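Local coordinates for protein metal-dependent phosphohydrolase, HDOD domain-containing (Geobacter sulfurreducens, PDB 3HC1) that is of unknown function but carries an HDOD domain of the metal-dependent phosphohydrolase type and binds two iron(III) ions, at residues H122-A127 with A297-L302; T242-G247 with E287-I292. All coordinates share one frame; numbering follows the deposited sequence.

Contact 1 (H122-A127 with A297-L302); sequences HSLGVA and AAVDEL. With FE (Fe (III) ion), chain C.
Val299 pushes its forked side chain against Leu124 and Gly125, and the interface is made wholly of apolar packing. With CG1 anti to the backbone N (chi1 167°), the two methyls take different places. CG1 packs on Leu124 alone, 4.1 Å from its CB, while CG2 rests on the glycine backbone, 4.0 Å from both N and CA of Gly125, and also meets Leu124 CG at 4.0 Å. The side chains of Leu124 and Val299 run antiparallel alongside each other. Further along, Leu302 meets Leu124 methyl to methyl, CD2 to CD2 at 4.0 Å, the two side chains lying nearly perpendicular. Gly125 CA and Val299 CA, 6.4 Å apart, are the closest CA pair here; the helix axes approach to 9.4 Å at 134° between their N-to-C directions. An alanine in place of Val299 would probably open a gap over Gly125 and take from Leu124 the two methyls it packs on, leaving Leu302 as its neighbour on this helix.

Metal coordination is the second kind of interaction. The CB of His122 points away from helix 281-302, and its NE2 binds an iron(III) ion at 2.2 Å, with a water on the same metal. Its other ring nitrogen, ND1, is hydrogen-bonded to Leu246 O, a second-shell tie that fixes the rotation of the imidazole. Phe248 meets the ring edge-to-face. His152, Asp153, Asp238 and Glu249 complete the iron's protein ligands. Helix 116-136 is thus packed on one side by the C-terminal helix and supplies from another the first histidine of the H...HD...D metal site characteristic of the HD-domain superfamily.

Contact 2 (T242-G247 with E287-I292); sequences TLRRLG and ELDSSI
Asp289 OD1 is gripped by two groups: Arg244 NE at 3.0 Å, across the contact, and the hydroxyl of Tyr240 on helix 229-243. The second carboxylate oxygen, Asp289 OD2, takes Arg244 NH2 at 2.9 Å, so the arginine holds the acid side-on with two nitrogens, one to each oxygen. This salt bridge is not coplanar. Guanidinium and carboxylate planes stand 67° apart, and both oxygens are met from above the carboxylate plane. Both bonds are bent, the one from NH2 (N-H...O angle 138°) more than the one from NE (149°). The Arg244 chain turns at chi2, which brings its end crosswise to Asp289. Two bonds from one guanidinium together with the Tyr240 bond limit the carboxylate's rotation, and the positive charge would be expected to favour its ionised form. Both Arg244 and Asp289 also touch a crystal neighbour, so the exact pose may owe something to the lattice.

Nearer the backbone of Arg244 the contact is apolar. Ile292 lays its CG1 against the start of the arginine, 4.0 Å from Arg244 CB and equally far from Arg244 O. Its terminal methyl continues to Leu246, with Ile292 CD1 4.1 Å from Leu246 CD2, and Tyr240 and Ile129 also touch this isoleucine. The nearest backbone pair, Arg244 CA and Ile292 CA, is 7.5 Å apart, a gap filled mainly by side chains.

Arg244 is the first residue to depart from helical geometry after helix 229-243, and Leu246 follows in the loop. The arrangement is therefore a helix-exit loop packed against the C-terminal helix 281-302. In sequence that loop lies between two iron ligands, Asp238 on the helix and Glu249 beyond, in an HD-type two-iron centre.

After six N-terminal helices the chain enters helix 116-136, which supplies 122-127 of contact 1. It runs past His152, Asp153, His193, His217 and His218 to helix 229-243, which carries Asp238, and the exit loop of contact 2; Glu249 follows, then two short helices and helix 281-302. That last helix closes both loops: first the shorter one, 242-247 with 287-292, then the longer one, 122-127 with 297-302. Contact 2 is thus nested inside contact 1. Their centres lie 11 Å apart, and they touch, among other places, where Gly125 CA packs 3.8 Å from Leu246 CD2. Together they set successive parts of the C-terminal helix against helix 116-136 and the loop leaving helix 229-243, both next to the iron site.

Contact 1 (H122-A127 with A297-L302)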
ATOM      1  N   HIS A 122      -5.984   4.107   4.883  1.00 15.62           N
ATOM      2  CA  HIS A 122      -6.300   3.488   3.593  1.00 16.61           C
ATOM      3  C   HIS A 122      -5.124   2.626   3.056  1.00 16.40           C
ATOM      4  O   HIS A 122      -5.320   1.514   2.540  1.00 17.41           O
ATOM      5  CB  HIS A 122      -6.625   4.583   2.562  1.00 14.65           C
ATOM      6  CG  HIS A 122      -6.699   4.076   1.153  1.00 16.68           C
ATOM      7  ND1 HIS A 122      -7.664   3.186   0.739  1.00 15.18           N
ATOM      8  CD2 HIS A 122      -5.892   4.286   0.086  1.00 19.85           C
ATOM      9  CE1 HIS A 122      -7.489   2.923  -0.546  1.00 15.91           C
ATOM     10  NE2 HIS A 122      -6.409   3.564  -0.965  1.00 16.70           N
ATOM     11  N   SER A 123      -3.910   3.165   3.184  1.00 19.83           N
ATOM     12  CA  SER A 123      -2.703   2.486   2.708  1.00 16.77           C
ATOM     13  C   SER A 123      -2.414   1.232   3.514  1.00 18.84           C
ATOM     14  O   SER A 123      -2.127   0.147   2.922  1.00 12.92           O
ATOM     15  CB  SER A 123      -1.497   3.438   2.710  1.00 16.12           C
ATOM     16  OG  SER A 123      -1.697   4.512   1.771  1.00 14.10           O
ATOM     17  N   LEU A 124      -2.493   1.345   4.847  1.00 16.07           N
ATOM     18  CA  LEU A 124      -2.358   0.180   5.732  1.00 18.08           C
ATOM     19  C   LEU A 124      -3.432  -0.877   5.461  1.00 17.09           C
ATOM     20  O   LEU A 124      -3.128  -2.070   5.464  1.00 16.99           O
ATOM     21  CB  LEU A 124      -2.409   0.587   7.206  1.00 14.31           C
ATOM     22  CG  LEU A 124      -2.083  -0.497   8.254  1.00 24.85           C
ATOM     23  CD1 LEU A 124      -0.704  -1.168   7.966  1.00 14.80           C
ATOM     24  CD2 LEU A 124      -2.097   0.164   9.646  1.00 16.45           C
ATOM     25  N   GLY A 125      -4.664  -0.445   5.206  1.00 17.46           N
ATOM     26  CA  GLY A 125      -5.767  -1.369   4.893  1.00 13.51           C
ATOM     27  C   GLY A 125      -5.496  -2.137   3.609  1.00 14.84           C
ATOM     28  O   GLY A 125      -5.591  -3.350   3.580  1.00 14.67           O
ATOM     29  N   VAL A 126      -5.142  -1.412   2.550  1.00 14.96           N
ATOM     30  CA  VAL A 126      -4.759  -1.995   1.288  1.00 17.73           C
ATOM     31  C   VAL A 126      -3.583  -2.996   1.430  1.00 15.71           C
ATOM     32  O   VAL A 126      -3.660  -4.114   0.883  1.00 17.91           O
ATOM     33  CB  VAL A 126      -4.507  -0.921   0.189  1.00 17.01           C
ATOM     34  CG1 VAL A 126      -3.874  -1.531  -1.153  1.00 11.07           C
ATOM     35  CG2 VAL A 126      -5.862  -0.215  -0.116  1.00 13.02           C
ATOM     36  N   ALA A 127      -2.521  -2.603   2.136  1.00 14.54           N
ATOM     37  CA  ALA A 127      -1.402  -3.505   2.383  1.00 17.07           C
ATOM     38  C   ALA A 127      -1.928  -4.824   2.965  1.00 16.63           C
ATOM     39  O   ALA A 127      -1.581  -5.929   2.487  1.00 16.72           O
ATOM     40  CB  ALA A 127      -0.376  -2.874   3.347  1.00 15.91           C
ATOM     41  N   ALA A 297     -10.960  -1.427  12.433  1.00 23.23           N
ATOM     42  CA  ALA A 297     -10.633  -1.106  13.829  1.00 24.18           C
ATOM     43  C   ALA A 297      -9.116  -1.197  14.099  1.00 25.80           C
ATOM     44  O   ALA A 297      -8.524  -0.304  14.742  1.00 27.40           O
ATOM     45  CB  ALA A 297     -11.413  -1.981  14.805  1.00 23.10           C
ATOM     46  N   ALA A 298      -8.502  -2.268  13.617  1.00 23.60           N
ATOM     47  CA  ALA A 298      -7.109  -2.526  13.871  1.00 27.91           C
ATOM     48  C   ALA A 298      -6.264  -1.429  13.173  1.00 28.84           C
ATOM     49  O   ALA A 298      -5.420  -0.737  13.800  1.00 31.59           O
ATOM     50  CB  ALA A 298      -6.742  -3.938  13.365  1.00 23.97           C
ATOM     51  N   VAL A 299      -6.543  -1.217  11.896  1.00 25.91           N
ATOM     52  CA  VAL A 299      -5.898  -0.134  11.163  1.00 25.95           C
ATOM     53  C   VAL A 299      -5.983   1.204  11.895  1.00 29.11           C
ATOM     54  O   VAL A 299      -4.959   1.887  12.084  1.00 31.30           O
ATOM     55  CB  VAL A 299      -6.469   0.008   9.728  1.00 24.75           C
ATOM     56  CG1 VAL A 299      -6.026   1.287   9.110  1.00 22.73           C
ATOM     57  CG2 VAL A 299      -6.015  -1.157   8.876  1.00 21.07           C
ATOM     58  N   ASP A 300      -7.183   1.559  12.348  1.00 30.05           N
ATOM     59  CA  ASP A 300      -7.416   2.887  12.911  1.00 32.56           C
ATOM     60  C   ASP A 300      -6.702   3.044  14.217  1.00 35.68           C
ATOM     61  O   ASP A 300      -6.346   4.152  14.610  1.00 39.90           O
ATOM     62  CB  ASP A 300      -8.900   3.118  13.135  1.00 32.29           C
ATOM     63  CG  ASP A 300      -9.641   3.486  11.856  1.00 41.14           C
ATOM     64  OD1 ASP A 300      -9.024   3.723  10.776  1.00 39.09           O
ATOM     65  OD2 ASP A 300     -10.880   3.551  11.945  1.00 52.37           O
ATOM     66  N   GLU A 301      -6.494   1.941  14.908  1.00 37.37           N
ATOM     67  CA  GLU A 301      -5.961   2.027  16.237  1.00 40.34           C
ATOM     68  C   GLU A 301      -4.441   2.010  16.315  1.00 40.99           C
ATOM     69  O   GLU A 301      -3.894   2.490  17.298  1.00 41.80           O
ATOM     70  CB  GLU A 301      -6.589   0.943  17.096  1.00 42.41           C
ATOM     71  CG  GLU A 301      -8.051   1.299  17.459  1.00 48.16           C
ATOM     72  CD  GLU A 301      -8.957   0.075  17.622  1.00 56.18           C
ATOM     73  OE1 GLU A 301      -8.491  -0.978  18.117  1.00 58.43           O
ATOM     74  OE2 GLU A 301     -10.146   0.182  17.242  1.00 63.03           O
ATOM     75  N   LEU A 302      -3.757   1.551  15.269  1.00 40.38           N
ATOM     76  CA  LEU A 302      -2.346   1.163  15.423  1.00 41.18           C
ATOM     77  C   LEU A 302      -1.442   2.337  15.751  1.00 40.61           C
ATOM     78  O   LEU A 302      -0.769   2.346  16.792  1.00 41.68           O
ATOM     79  CB  LEU A 302      -1.813   0.456  14.181  1.00 40.00           C
ATOM     80  CG  LEU A 302      -0.317   0.147  14.229  1.00 36.58           C
ATOM     81  CD1 LEU A 302      -0.038  -0.944  15.249  1.00 43.47           C
ATOM     82  CD2 LEU A 302       0.176  -0.225  12.853  1.00 22.16           C
TER
HETATM   83 FE    FE C 306      -5.775   3.717  -3.080  1.00 19.20          FE
HETATM   84  O   HOH W   1      -5.534   3.679  -5.054  1.00 15.87           O

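Contact 2 (T242-G247 with E287-I292)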
ATOM      1  N   THR A 242     -11.878   0.962  -0.869  1.00 14.88           N
ATOM      2  CA  THR A 242     -12.609   2.164  -1.257  1.00 14.27           C
ATOM      3  C   THR A 242     -14.098   1.920  -1.143  1.00 13.68           C
ATOM      4  O   THR A 242     -14.832   2.793  -0.704  1.00 14.30           O
ATOM      5  CB  THR A 242     -12.219   2.606  -2.674  1.00 14.56           C
ATOM      6  OG1 THR A 242     -10.807   2.814  -2.680  1.00 13.00           O
ATOM      7  CG2 THR A 242     -12.931   3.922  -3.098  1.00 12.29           C
ATOM      8  N   LEU A 243     -14.527   0.730  -1.535  1.00 15.92           N
ATOM      9  CA  LEU A 243     -15.950   0.329  -1.450  1.00 17.81           C
ATOM     10  C   LEU A 243     -16.418  -0.112  -0.062  1.00 17.43           C
ATOM     11  O   LEU A 243     -17.599  -0.156   0.153  1.00 19.74           O
ATOM     12  CB  LEU A 243     -16.293  -0.745  -2.490  1.00 19.98           C
ATOM     13  CG  LEU A 243     -16.365  -0.274  -3.949  1.00 20.22           C
ATOM     14  CD1 LEU A 243     -16.394  -1.497  -4.924  1.00 17.79           C
ATOM     15  CD2 LEU A 243     -17.500   0.708  -4.237  1.00 16.24           C
ATOM     16  N   ARG A 244     -15.527  -0.404   0.867  1.00 16.04           N
ATOM     17  CA  ARG A 244     -15.889  -0.864   2.209  1.00 19.95           C
ATOM     18  C   ARG A 244     -15.381   0.062   3.314  1.00 17.41           C
ATOM     19  O   ARG A 244     -14.888  -0.390   4.345  1.00 22.28           O
ATOM     20  CB  ARG A 244     -15.335  -2.280   2.425  1.00 22.18           C
ATOM     21  CG  ARG A 244     -15.911  -3.339   1.507  1.00 20.39           C
ATOM     22  CD  ARG A 244     -17.390  -3.509   1.651  1.00 31.95           C
ATOM     23  NE  ARG A 244     -17.884  -4.786   1.125  1.00 27.07           N
ATOM     24  CZ  ARG A 244     -19.110  -4.996   0.620  1.00 27.83           C
ATOM     25  NH1 ARG A 244     -19.982  -4.031   0.543  1.00 26.81           N
ATOM     26  NH2 ARG A 244     -19.468  -6.190   0.178  1.00 27.19           N
ATOM     27  N   ARG A 245     -15.466   1.362   3.070  1.00 19.20           N
ATOM     28  CA  ARG A 245     -15.273   2.404   4.067  1.00 21.26           C
ATOM     29  C   ARG A 245     -13.844   2.450   4.606  1.00 22.12           C
ATOM     30  O   ARG A 245     -13.647   2.816   5.751  1.00 19.82           O
ATOM     31  CB  ARG A 245     -16.264   2.287   5.248  1.00 23.35           C
ATOM     32  CG  ARG A 245     -17.784   2.164   4.883  1.00 26.27           C
ATOM     33  CD  ARG A 245     -18.627   1.963   6.157  1.00 29.00           C
ATOM     34  NE  ARG A 245     -19.999   2.441   5.985  1.00 39.30           N
ATOM     35  CZ  ARG A 245     -21.082   1.674   5.864  1.00 42.39           C
ATOM     36  NH1 ARG A 245     -21.005   0.338   5.883  1.00 48.92           N
ATOM     37  NH2 ARG A 245     -22.273   2.252   5.724  1.00 39.58           N
ATOM     38  N   LEU A 246     -12.859   2.081   3.782  1.00 19.72           N
ATOM     39  CA  LEU A 246     -11.459   2.162   4.196  1.00 19.06           C
ATOM     40  C   LEU A 246     -10.667   2.924   3.100  1.00 18.66           C
ATOM     41  O   LEU A 246      -9.635   2.478   2.620  1.00 19.83           O
ATOM     42  CB  LEU A 246     -10.928   0.761   4.489  1.00 20.57           C
ATOM     43  CG  LEU A 246      -9.545   0.521   5.140  1.00 19.47           C
ATOM     44  CD1 LEU A 246      -9.326   1.491   6.280  1.00 18.74           C
ATOM     45  CD2 LEU A 246      -9.445  -0.935   5.559  1.00 15.25           C
ATOM     46  N   GLY A 247     -11.221   4.046   2.664  1.00 16.93           N
ATOM     47  CA  GLY A 247     -10.629   4.827   1.584  1.00 16.01           C
ATOM     48  C   GLY A 247     -11.149   6.232   1.435  1.00 17.38           C
ATOM     49  O   GLY A 247     -11.933   6.757   2.283  1.00 18.30           O
ATOM     50  N   GLU A 287     -15.095 -13.790   3.175  1.00 18.37           N
ATOM     51  CA  GLU A 287     -14.201 -13.683   4.343  1.00 16.38           C
ATOM     52  C   GLU A 287     -13.809 -12.242   4.659  1.00 19.26           C
ATOM     53  O   GLU A 287     -13.811 -11.808   5.831  1.00 19.37           O
ATOM     54  CB  GLU A 287     -12.933 -14.525   4.146  1.00 17.98           C
ATOM     55  CG  GLU A 287     -12.020 -14.479   5.349  1.00 28.77           C
ATOM     56  CD  GLU A 287     -10.681 -15.144   5.127  1.00 32.20           C
ATOM     57  OE1 GLU A 287     -10.463 -15.805   4.081  1.00 26.54           O
ATOM     58  OE2 GLU A 287      -9.854 -15.036   6.042  1.00 29.09           O
ATOM     59  N   LEU A 288     -13.399 -11.513   3.623  1.00 18.25           N
ATOM     60  CA  LEU A 288     -13.054 -10.087   3.795  1.00 17.13           C
ATOM     61  C   LEU A 288     -14.222  -9.313   4.413  1.00 18.49           C
ATOM     62  O   LEU A 288     -14.072  -8.595   5.417  1.00 16.48           O
ATOM     63  CB  LEU A 288     -12.626  -9.479   2.453  1.00 17.39           C
ATOM     64  CG  LEU A 288     -11.244 -10.001   1.959  1.00 18.44           C
ATOM     65  CD1 LEU A 288     -11.006  -9.480   0.558  1.00 22.39           C
ATOM     66  CD2 LEU A 288     -10.074  -9.671   2.912  1.00 24.91           C
ATOM     67  N   ASP A 289     -15.398  -9.499   3.821  1.00 17.90           N
ATOM     68  CA  ASP A 289     -16.579  -8.791   4.254  1.00 19.84           C
ATOM     69  C   ASP A 289     -16.923  -9.152   5.699  1.00 21.41           C
ATOM     70  O   ASP A 289     -17.353  -8.296   6.479  1.00 20.09           O
ATOM     71  CB  ASP A 289     -17.743  -9.150   3.344  1.00 19.71           C
ATOM     72  CG  ASP A 289     -17.715  -8.414   2.035  1.00 25.35           C
ATOM     73  OD1 ASP A 289     -16.822  -7.541   1.818  1.00 22.49           O
ATOM     74  OD2 ASP A 289     -18.614  -8.703   1.223  1.00 25.52           O
ATOM     75  N   SER A 290     -16.721 -10.413   6.072  1.00 21.90           N
ATOM     76  CA  SER A 290     -16.957 -10.831   7.458  0.50 23.09           C
ATOM     77  C   SER A 290     -15.952 -10.218   8.453  1.00 22.71           C
ATOM     78  O   SER A 290     -16.219 -10.136   9.642  1.00 23.51           O
ATOM     79  CB  SER A 290     -16.950 -12.360   7.587  0.50 23.52           C
ATOM     80  OG  SER A 290     -15.630 -12.868   7.703  0.50 23.92           O
ATOM     81  N   SER A 291     -14.793  -9.784   7.991  1.00 22.51           N
ATOM     82  CA  SER A 291     -13.798  -9.247   8.939  1.00 23.35           C
ATOM     83  C   SER A 291     -13.384  -7.775   8.762  1.00 22.97           C
ATOM     84  O   SER A 291     -12.527  -7.248   9.536  1.00 21.53           O
ATOM     85  CB  SER A 291     -12.568 -10.163   8.941  1.00 26.28           C
ATOM     86  OG  SER A 291     -12.064 -10.239   7.649  1.00 36.96           O
ATOM     87  N   ILE A 292     -14.013  -7.084   7.809  1.00 21.95           N
ATOM     88  CA  ILE A 292     -13.602  -5.716   7.489  1.00 23.47           C
ATOM     89  C   ILE A 292     -13.869  -4.711   8.626  1.00 19.30           C
ATOM     90  O   ILE A 292     -13.090  -3.825   8.816  1.00 17.83           O
ATOM     91  CB  ILE A 292     -14.213  -5.237   6.141  1.00 23.35           C
ATOM     92  CG1 ILE A 292     -13.597  -3.931   5.669  1.00 24.29           C
ATOM     93  CG2 ILE A 292     -15.721  -5.134   6.222  1.00 26.59           C
ATOM     94  CD1 ILE A 292     -12.146  -3.958   5.414  1.00 23.07           C
TER